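Local coordinates for protein putative hyaluronoglucosaminidase (Clostridium perfringens, PDB 6PWI) that probably hydrolyses terminal hexosamine residues from glycans, with this construct holding the catalytic portion of a larger, secreted family 84 glycoside hydrolase, at residues 35-40 and 455-460; 256-261 and 305-310; 263-266 and 270-273. All blocks are in the same frame, centred on the assembly; numbering follows the deposited sequence.

Contact 1 (35-40 and 455-460); sequences EIYPIP and WKDSFK
E35 and Y37, on a loop of no regular structure, reach across to D457 and K460 on helix 451-462, while the backbones stay well apart: the nearest CA atoms, those of Y37 and S458, are 8.9 Å from each other. The side chains do the bridging, E35, D457 and K460 forming a salt-bridge network linking loop and helix. K460 NZ sits 2.5 Å from E35 OE2 in a salt bridge, coming in on the syn lone pair of the carboxylate. E35 is extended, with CG anti to its own backbone N (chi1 172°), whereas the K460 chain bends at its last two torsions, which brings NZ back to D457 O at 3.1 Å. Y37 OH donates to D457 OD2, also at 2.5 Å, on the anti lone pair; the ring and the carboxylate are turned 62° against each other. E35 OE1 and D457 OD2 lie 3.6 Å apart, an approach of like charges that K460 and K453, which pairs with D457 OD2, probably offset. E35 OE2 also bonds Y461 OH. The loop precedes strand 43-46 of the N-terminal domain. Its Y37 ring meets F437 of helix 433-444, and F459, on the same helix as D457, packs against helix 467-475.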
# COMPACT_ATOMS: atom_id res chain seq x y z
N GLU A 35 -6.07 -18.22 -5.74
CA GLU A 35 -5.63 -16.85 -5.94
C GLU A 35 -4.84 -16.41 -4.71
O GLU A 35 -5.39 -16.31 -3.61
CB GLU A 35 -6.82 -15.95 -6.23
CG GLU A 35 -6.48 -14.47 -6.26
CD GLU A 35 -7.66 -13.58 -6.61
OE1 GLU A 35 -8.15 -13.68 -7.75
OE2 GLU A 35 -8.10 -12.81 -5.73
N ILE A 36 -3.55 -16.16 -4.91
CA ILE A 36 -2.66 -15.71 -3.85
C ILE A 36 -1.99 -14.41 -4.28
O ILE A 36 -1.37 -14.34 -5.34
CB ILE A 36 -1.62 -16.80 -3.53
CG1 ILE A 36 -2.29 -18.08 -3.05
CG2 ILE A 36 -0.60 -16.29 -2.53
CD1 ILE A 36 -1.41 -19.30 -3.15
N TYR A 37 -2.11 -13.38 -3.43
CA TYR A 37 -1.43 -12.11 -3.62
C TYR A 37 -0.56 -11.82 -2.40
O TYR A 37 -1.00 -12.04 -1.27
CB TYR A 37 -2.43 -10.98 -3.84
CG TYR A 37 -2.94 -10.86 -5.25
CD1 TYR A 37 -2.19 -10.21 -6.22
CD2 TYR A 37 -4.16 -11.41 -5.62
CE1 TYR A 37 -2.64 -10.11 -7.53
CE2 TYR A 37 -4.62 -11.32 -6.93
CZ TYR A 37 -3.86 -10.67 -7.88
OH TYR A 37 -4.29 -10.56 -9.17
N PRO A 38 0.68 -11.31 -2.56
CA PRO A 38 1.26 -11.04 -3.88
C PRO A 38 1.47 -12.35 -4.65
O PRO A 38 1.48 -13.41 -4.04
CB PRO A 38 2.63 -10.42 -3.55
CG PRO A 38 2.44 -9.87 -2.15
CD PRO A 38 1.57 -10.91 -1.47
N ILE A 39 1.62 -12.24 -5.97
CA ILE A 39 1.79 -13.40 -6.84
C ILE A 39 3.07 -14.13 -6.44
O ILE A 39 4.15 -13.56 -6.53
CB ILE A 39 1.81 -12.99 -8.33
CG1 ILE A 39 0.56 -12.21 -8.75
CG2 ILE A 39 2.05 -14.21 -9.21
CD1 ILE A 39 -0.71 -13.02 -8.75
N PRO A 40 2.98 -15.41 -6.02
CA PRO A 40 4.17 -16.14 -5.57
C PRO A 40 5.14 -16.27 -6.73
O PRO A 40 4.73 -16.34 -7.89
CB PRO A 40 3.60 -17.51 -5.16
CG PRO A 40 2.15 -17.23 -4.89
CD PRO A 40 1.76 -16.23 -5.95
N TRP A 455 -5.23 -4.71 -9.65
CA TRP A 455 -6.15 -3.66 -9.26
C TRP A 455 -7.56 -4.23 -9.08
O TRP A 455 -8.19 -4.02 -8.05
CB TRP A 455 -6.10 -2.55 -10.31
CG TRP A 455 -6.98 -1.37 -10.02
CD1 TRP A 455 -7.03 -0.63 -8.87
CD2 TRP A 455 -7.92 -0.77 -10.93
NE1 TRP A 455 -7.95 0.39 -9.00
CE2 TRP A 455 -8.51 0.32 -10.25
CE3 TRP A 455 -8.32 -1.06 -12.24
CZ2 TRP A 455 -9.47 1.13 -10.85
CZ3 TRP A 455 -9.27 -0.26 -12.83
CH2 TRP A 455 -9.84 0.82 -12.15
N LYS A 456 -8.03 -4.99 -10.07
CA LYS A 456 -9.38 -5.54 -10.04
C LYS A 456 -9.52 -6.54 -8.89
O LYS A 456 -10.54 -6.56 -8.20
CB LYS A 456 -9.71 -6.16 -11.40
CG LYS A 456 -11.17 -6.55 -11.58
CD LYS A 456 -11.42 -7.49 -12.73
CE LYS A 456 -12.87 -7.91 -12.83
NZ LYS A 456 -13.06 -9.04 -13.77
N ASP A 457 -8.49 -7.36 -8.68
CA ASP A 457 -8.59 -8.44 -7.71
C ASP A 457 -8.59 -7.89 -6.29
O ASP A 457 -9.10 -8.54 -5.38
CB ASP A 457 -7.52 -9.52 -7.93
CG ASP A 457 -7.72 -10.33 -9.19
OD1 ASP A 457 -8.86 -10.34 -9.71
OD2 ASP A 457 -6.73 -10.93 -9.66
N SER A 458 -8.03 -6.69 -6.11
CA SER A 458 -7.84 -6.11 -4.80
C SER A 458 -9.17 -5.83 -4.10
O SER A 458 -9.27 -5.99 -2.88
CB SER A 458 -6.97 -4.89 -4.87
OG SER A 458 -7.65 -3.81 -5.50
N PHE A 459 -10.19 -5.42 -4.86
CA PHE A 459 -11.41 -4.91 -4.24
C PHE A 459 -12.06 -5.94 -3.32
O PHE A 459 -12.60 -5.57 -2.28
CB PHE A 459 -12.31 -4.19 -5.25
CG PHE A 459 -11.66 -2.94 -5.77
CD1 PHE A 459 -11.71 -1.75 -5.04
CD2 PHE A 459 -10.92 -2.97 -6.94
CE1 PHE A 459 -11.05 -0.62 -5.49
CE2 PHE A 459 -10.27 -1.84 -7.39
CZ PHE A 459 -10.33 -0.67 -6.67
N LYS A 460 -11.98 -7.22 -3.67
CA LYS A 460 -12.63 -8.24 -2.84
C LYS A 460 -11.94 -8.33 -1.48
O LYS A 460 -12.59 -8.67 -0.49
CB LYS A 460 -12.72 -9.59 -3.56
CG LYS A 460 -11.42 -10.38 -3.67
CD LYS A 460 -11.55 -11.69 -4.42
CE LYS A 460 -11.45 -11.52 -5.92
NZ LYS A 460 -10.04 -11.31 -6.32

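Contact 2 (256-261 and 305-310); sequences HPFLKD and NNQVKL
The F258 ring is filled on both faces: Q307 CG stands over the centre of one, and P257 CG of its own loop lies against the other, offset toward the rim. The Q307 methylene makes a CH-pi contact, its CG 3.6 Å from the F258 ring centroid and only 10° off the ring normal. Past CG the glutamine chain runs on extended, and its amide plane is inclined 40° to the ring. Its OE1 is taken by Y347 OH, so the polar end is held from outside while the methylenes are left to the aromatic face. L310 comes to the far end of the ring obliquely, with the CD2 methyl 3.4 Å from F258 CZ. That same methyl also meets P257 CG, at 3.9 Å. With L310 CG anti to the backbone N (chi1 174°) and chi2 at 64°, the CD2 branch reaches both the proline and the phenylalanine. In the (beta/alpha)8 barrel of this catalytic domain, the loop 256-261 leaves the C-terminal end of the third strand, 250-255, and helix 304-321 follows the fourth, 293-296. The contact therefore ties neighbouring beta-alpha units together at the end of the barrel where such enzymes carry their active site. D299, the predicted proton donor, has its side chain about 6 Å from that of F258, and H256 ND1 hydrogen-bonds its OD1. Behind the apolar cluster, P257 and F258 touch V295 of the fourth strand, and L310 packs on L275 and I278 of helix 268-286.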
# COMPACT_ATOMS: atom_id res chain seq x y z
N HIS A 256 13.68 14.03 12.65
CA HIS A 256 14.28 15.13 11.89
C HIS A 256 15.28 15.88 12.77
O HIS A 256 14.93 16.89 13.36
CB HIS A 256 13.21 16.14 11.48
CG HIS A 256 12.25 15.62 10.46
ND1 HIS A 256 12.33 15.98 9.13
CD2 HIS A 256 11.21 14.76 10.57
CE1 HIS A 256 11.37 15.37 8.46
NE2 HIS A 256 10.67 14.61 9.32
N PRO A 257 16.55 15.42 12.91
CA PRO A 257 17.50 16.10 13.77
C PRO A 257 18.38 17.21 13.18
O PRO A 257 19.32 17.66 13.84
CB PRO A 257 18.40 14.94 14.19
CG PRO A 257 18.46 14.07 12.95
CD PRO A 257 17.09 14.18 12.33
N PHE A 258 18.09 17.67 11.96
CA PHE A 258 19.00 18.61 11.32
C PHE A 258 18.30 19.93 11.02
O PHE A 258 18.71 20.65 10.11
CB PHE A 258 19.60 18.02 10.03
CG PHE A 258 20.30 16.70 10.18
CD1 PHE A 258 21.52 16.61 10.84
CD2 PHE A 258 19.74 15.54 9.65
CE1 PHE A 258 22.16 15.39 10.98
CE2 PHE A 258 20.39 14.32 9.79
CZ PHE A 258 21.60 14.25 10.45
N LEU A 259 17.27 20.26 11.80
CA LEU A 259 16.62 21.55 11.65
C LEU A 259 17.53 22.65 12.22
O LEU A 259 18.67 22.35 12.61
CB LEU A 259 15.25 21.51 12.33
CG LEU A 259 14.27 20.47 11.80
CD1 LEU A 259 13.03 20.39 12.67
CD2 LEU A 259 13.89 20.74 10.36
N LYS A 260 17.02 23.89 12.24
CA LYS A 260 17.73 25.07 12.73
C LYS A 260 18.19 24.85 14.17
O LYS A 260 19.36 25.06 14.48
CB LYS A 260 16.88 26.34 12.58
N ASP A 261 17.27 24.41 15.04
CA ASP A 261 17.58 24.19 16.45
C ASP A 261 18.14 22.79 16.65
O ASP A 261 18.27 22.34 17.79
CB ASP A 261 16.33 24.34 17.33
CG ASP A 261 15.37 25.44 16.91
OD1 ASP A 261 15.84 26.58 16.68
OD2 ASP A 261 14.15 25.15 16.81
N ASN A 305 28.50 16.51 5.57
CA ASN A 305 29.51 15.81 6.35
C ASN A 305 28.97 15.48 7.73
O ASN A 305 29.21 14.39 8.25
CB ASN A 305 30.79 16.63 6.47
CG ASN A 305 31.75 16.33 5.35
OD1 ASN A 305 31.85 15.19 4.90
ND2 ASN A 305 32.47 17.35 4.90
N ASN A 306 28.24 16.43 8.31
CA ASN A 306 27.69 16.29 9.64
C ASN A 306 26.67 15.15 9.67
O ASN A 306 26.66 14.35 10.60
CB ASN A 306 27.17 17.62 10.17
CG ASN A 306 28.31 18.59 10.46
OD1 ASN A 306 29.45 18.17 10.66
ND2 ASN A 306 28.00 19.87 10.50
N GLN A 307 25.83 15.10 8.62
CA GLN A 307 24.79 14.09 8.50
C GLN A 307 25.43 12.70 8.52
O GLN A 307 24.92 11.80 9.18
CB GLN A 307 23.93 14.35 7.26
CG GLN A 307 23.04 15.58 7.41
CD GLN A 307 22.52 16.12 6.10
OE1 GLN A 307 22.20 15.37 5.18
NE2 GLN A 307 22.41 17.43 6.01
N VAL A 308 26.58 12.56 7.85
CA VAL A 308 27.32 11.31 7.83
C VAL A 308 27.85 11.00 9.23
O VAL A 308 27.71 9.88 9.72
CB VAL A 308 28.45 11.33 6.78
CG1 VAL A 308 29.28 10.06 6.81
CG2 VAL A 308 27.90 11.56 5.39
N LYS A 309 28.47 12.01 9.87
CA LYS A 309 29.01 11.88 11.22
C LYS A 309 27.96 11.23 12.12
O LYS A 309 28.23 10.21 12.76
CB LYS A 309 29.48 13.24 11.73
CG LYS A 309 30.16 13.27 13.09
CD LYS A 309 30.93 14.58 13.28
CE LYS A 309 31.12 15.01 14.72
NZ LYS A 309 31.77 13.95 15.53
N LEU A 310 26.74 11.79 12.14
CA LEU A 310 25.68 11.30 13.00
C LEU A 310 25.38 9.83 12.70
O LEU A 310 25.30 9.01 13.61
CB LEU A 310 24.43 12.17 12.87
CG LEU A 310 23.21 11.65 13.63
CD1 LEU A 310 23.45 11.64 15.13
CD2 LEU A 310 21.96 12.46 13.30

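Contact 3 (263-266 and 270-273); sequences MNFG and SYKA
F265 and Y271 run side by side and point the same way, yet they hardly stack: the planes are only 26° apart, but the rings are slid so far that the centroids stand 5.2 Å from each other. The rings meet obliquely, with F265 CE1 3.5 Å from Y271 CE1. M263 approaches the same tyrosine carbon from the other side of the ring plane, its CE methyl 3.7 Å from Y271 CE1; a bend at chi2 (77°) swings the thioether toward it. The tyrosine ring thus passes between M263 and F265, and its hydroxyl is hydrogen-bonded to D313 of helix 304-321. The loop here turns into helix 268-286, the helix that follows the third strand of the barrel, and an Asx turn shapes the approach: N264 OD1 accepts from G266 N at 2.9 Å, the donor tilted 26° from the carbonyl plane of the amide. Next to that turn, S270 OG lies 3.5 Å from N264 OD1 and accepts a bond from S267 N, an arrangement consistent with one half of a capping box at the helix start. The backbone of N264 is tied to the helix as well, its N bonding D274 OD2, and its O sits 3.3 Å from Y271 CA in a CA-H...O contact. Toward helix 304-321, F265 rests against N306 and M263 against L310.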
# COMPACT_ATOMS: atom_id res chain seq x y z
N MET A 263 20.62 19.16 15.96
CA MET A 263 21.95 18.65 16.27
C MET A 263 23.00 19.74 16.12
O MET A 263 23.18 20.30 15.04
CB MET A 263 22.27 17.51 15.30
CG MET A 263 23.20 16.48 15.87
SD MET A 263 22.32 15.39 17.00
CE MET A 263 23.69 14.39 17.56
N ASN A 264 23.72 20.01 17.22
CA ASN A 264 24.71 21.07 17.31
C ASN A 264 26.10 20.51 17.05
O ASN A 264 26.63 19.73 17.85
CB ASN A 264 24.59 21.79 18.66
CG ASN A 264 25.43 23.05 18.77
OD1 ASN A 264 26.33 23.30 17.97
ND2 ASN A 264 25.15 23.84 19.79
N PHE A 265 26.70 20.92 15.93
CA PHE A 265 28.01 20.44 15.50
C PHE A 265 29.07 21.51 15.76
O PHE A 265 30.14 21.47 15.14
CB PHE A 265 27.95 20.02 14.03
CG PHE A 265 27.17 18.76 13.75
CD1 PHE A 265 27.77 17.51 13.81
CD2 PHE A 265 25.82 18.82 13.43
CE1 PHE A 265 27.05 16.36 13.54
CE2 PHE A 265 25.10 17.67 13.17
CZ PHE A 265 25.71 16.44 13.23
N GLY A 266 28.77 22.44 16.67
CA GLY A 266 29.67 23.51 17.05
C GLY A 266 31.02 22.99 17.54
O GLY A 266 32.07 23.46 17.10
N SER A 270 29.62 19.93 22.43
CA SER A 270 28.20 20.20 22.16
C SER A 270 27.55 19.06 21.38
O SER A 270 26.38 18.75 21.59
CB SER A 270 28.01 21.53 21.46
OG SER A 270 28.35 21.44 20.08
N TYR A 271 28.33 18.45 20.47
CA TYR A 271 27.86 17.32 19.69
C TYR A 271 27.64 16.11 20.59
O TYR A 271 26.63 15.41 20.44
CB TYR A 271 28.82 17.01 18.54
CG TYR A 271 28.54 15.70 17.85
CD1 TYR A 271 27.45 15.57 16.99
CD2 TYR A 271 29.33 14.59 18.08
CE1 TYR A 271 27.17 14.36 16.37
CE2 TYR A 271 29.07 13.37 17.46
CZ TYR A 271 27.98 13.26 16.60
OH TYR A 271 27.72 12.07 15.99
N LYS A 272 28.58 15.87 21.52
CA LYS A 272 28.46 14.75 22.45
C LYS A 272 27.19 14.90 23.29
O LYS A 272 26.52 13.91 23.59
CB LYS A 272 29.71 14.61 23.34
N ALA A 273 26.87 16.15 23.65
CA ALA A 273 25.69 16.44 24.46
C ALA A 273 24.43 16.08 23.67
O ALA A 273 23.51 15.48 24.22
CB ALA A 273 25.70 17.89 24.90

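In the fold
Along the chain the three contacts are nested: 263-266 with 270-273 lies inside the loop closed by contact 2, which itself lies inside the much longer one closed by contact 1. Contacts 2 and 3 share the catalytic barrel, their centres about 10 Å apart. They touch where P257 O probably accepts from M263 N, and together pack the connection after the third strand against the helix following the fourth, contact 2 being nearer the predicted proton donor. Contact 1 is remote, its centre about 42 Å from that of contact 2 and 50 Å from that of contact 3; it joins the N-terminal domain to helix 451-462, which comes after the eighth strand of the barrel.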